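PDB 4FS7: uncharacterized protein from Bacteroides ovatus, which is of unknown function but, as an extracellular protein built of BspA-type leucine-rich repeats, probably binds other proteins. Local coordinates for residues T292-S297 / A315-T320. Sequence-based numbering, arbitrary orientation.
Sequences TFYGCS and AFESCT
Y294 and E317 run side by side in the same direction, and the tyrosine hydroxyl OH donates a 2.8 Å hydrogen bond to OE2 of E317. The bond reaches OE2 from above the carboxylate plane, which is turned 41° from the ring. With CG anti to the backbone N in both (chi1 -165° and 174°) and the two backbones in register here, the side chains extend alongside each other, and Y294 CE2 lies 3.4 Å from E317 CG. Over the centre of one face of the phenol sits the carbonyl oxygen of E317, the same atom that accepts a nearly straight bond from G295 N (2.9 Å). One repeat further on, R337 and R340 form salt bridges to OE1 and OE2 of E317, so the carboxylate is gripped by two arginines as well as the tyrosine. A leucine in place of Y294 would probably leave E317 without its hydroxyl partner and uncover the flank of its aliphatic chain. Toward the interior, F293 is the next most covered residue. F293 N donates to A315 O (2.8 Å). Its ring is tilted only slightly from that of F316 and displaced so far that the two scarcely overlap; F293 CD2 comes 3.4 Å from F316 CE1. Beside them, SG of C319 packs against CB of C296 at 3.8 Å. Each segment makes a type II turn, F293 to C296 and F316 to C319, and the matching turns stack, as expected of successive leucine-rich repeats. The aromatic rows continue both ways: Y273 stacks on Y294, and the ring of F339 meets that of F316, while strand 287-288 contributes V288 against F293 and A315.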
loop_
_atom_site.group_PDB
_atom_site.type_symbol
_atom_site.label_atom_id
_atom_site.label_comp_id
_atom_site.label_asym_id
_atom_site.label_seq_id
_atom_site.Cartn_x
_atom_site.Cartn_y
_atom_site.Cartn_z
ATOM N N THR A 292 13.859 10.988 7.614
ATOM C CA THR A 292 13.538 10.839 6.192
ATOM C C THR A 292 14.409 9.844 5.481
ATOM O O THR A 292 13.912 9.053 4.656
ATOM C CB THR A 292 13.574 12.233 5.474
ATOM O OG1 THR A 292 12.580 13.090 6.047
ATOM C CG2 THR A 292 13.305 12.125 3.987
ATOM N N PHE A 293 15.731 9.937 5.698
ATOM C CA PHE A 293 16.684 9.072 5.052
ATOM C C PHE A 293 17.378 8.142 6.028
ATOM O O PHE A 293 18.519 7.704 5.816
ATOM C CB PHE A 293 17.716 9.911 4.255
ATOM C CG PHE A 293 17.088 10.853 3.290
ATOM C CD1 PHE A 293 16.549 10.384 2.095
ATOM C CD2 PHE A 293 16.991 12.199 3.568
ATOM C CE1 PHE A 293 15.955 11.234 1.201
ATOM C CE2 PHE A 293 16.406 13.107 2.672
ATOM C CZ PHE A 293 15.865 12.596 1.495
ATOM N N TYR A 294 16.681 7.789 7.106
ATOM C CA TYR A 294 17.290 6.897 8.110
ATOM C C TYR A 294 17.743 5.600 7.470
ATOM O O TYR A 294 16.951 4.933 6.792
ATOM C CB TYR A 294 16.254 6.553 9.229
ATOM C CG TYR A 294 16.921 5.957 10.455
ATOM C CD1 TYR A 294 17.356 4.664 10.479
ATOM C CD2 TYR A 294 17.170 6.756 11.584
ATOM C CE1 TYR A 294 18.096 4.180 11.548
ATOM C CE2 TYR A 294 17.851 6.274 12.677
ATOM C CZ TYR A 294 18.333 4.980 12.657
ATOM O OH TYR A 294 19.106 4.474 13.683
ATOM N N GLY A 295 18.973 5.180 7.722
ATOM C CA GLY A 295 19.415 3.877 7.251
ATOM C C GLY A 295 19.605 3.781 5.774
ATOM O O GLY A 295 19.669 2.673 5.229
ATOM N N CYS A 296 19.751 4.899 5.085
ATOM C CA CYS A 296 20.016 4.886 3.634
ATOM C C CYS A 296 21.530 4.751 3.451
ATOM O O CYS A 296 22.278 5.669 3.142
ATOM C CB CYS A 296 19.434 6.147 2.993
ATOM S SG CYS A 296 17.620 6.084 2.921
ATOM N N SER A 297 21.991 3.525 3.663
ATOM C CA SER A 297 23.397 3.200 3.755
ATOM C C SER A 297 24.170 3.213 2.441
ATOM O O SER A 297 25.406 3.126 2.492
ATOM C CB SER A 297 23.581 1.857 4.488
ATOM O OG SER A 297 22.763 0.889 3.916
ATOM N N ALA A 315 17.441 12.639 10.481
ATOM C CA ALA A 315 17.128 12.601 9.040
ATOM C C ALA A 315 18.086 11.802 8.186
ATOM O O ALA A 315 17.678 11.189 7.210
ATOM C CB ALA A 315 16.932 13.989 8.487
ATOM N N PHE A 316 19.365 11.873 8.532
ATOM C CA PHE A 316 20.406 11.183 7.826
ATOM C C PHE A 316 21.153 10.181 8.720
ATOM O O PHE A 316 22.268 9.711 8.406
ATOM C CB PHE A 316 21.413 12.125 7.145
ATOM C CG PHE A 316 20.801 13.018 6.095
ATOM C CD1 PHE A 316 20.707 12.578 4.790
ATOM C CD2 PHE A 316 20.332 14.268 6.400
ATOM C CE1 PHE A 316 20.161 13.381 3.811
ATOM C CE2 PHE A 316 19.787 15.075 5.433
ATOM C CZ PHE A 316 19.712 14.620 4.123
ATOM N N GLU A 317 20.520 9.789 9.828
ATOM C CA GLU A 317 21.199 8.848 10.726
ATOM C C GLU A 317 21.478 7.532 9.978
ATOM O O GLU A 317 20.611 7.027 9.241
ATOM C CB GLU A 317 20.385 8.628 11.994
ATOM C CG GLU A 317 20.976 7.552 12.901
ATOM C CD GLU A 317 20.527 7.554 14.348
ATOM O OE1 GLU A 317 20.141 8.590 14.851
ATOM O OE2 GLU A 317 20.650 6.461 14.900
ATOM N N SER A 318 22.670 6.973 10.175
ATOM C CA SER A 318 23.044 5.696 9.620
ATOM C C SER A 318 23.194 5.715 8.094
ATOM O O SER A 318 23.252 4.656 7.445
ATOM C CB SER A 318 22.142 4.549 10.116
ATOM O OG SER A 318 22.522 4.130 11.419
ATOM N N CYS A 319 23.427 6.903 7.527
ATOM C CA CYS A 319 23.790 7.026 6.094
ATOM C C CYS A 319 25.298 6.903 5.996
ATOM O O CYS A 319 26.038 7.876 5.894
ATOM C CB CYS A 319 23.263 8.332 5.532
ATOM S SG CYS A 319 21.468 8.372 5.340
ATOM N N THR A 320 25.762 5.671 6.048
ATOM C CA THR A 320 27.159 5.316 6.261
ATOM C C THR A 320 28.071 5.464 5.050
ATOM O O THR A 320 29.292 5.361 5.223
ATOM C CB THR A 320 27.273 3.889 6.812
ATOM O OG1 THR A 320 26.513 3.011 5.981
ATOM C CG2 THR A 320 26.801 3.814 8.285
HETATM O O HOH W 1 27.926 1.932 3.929
#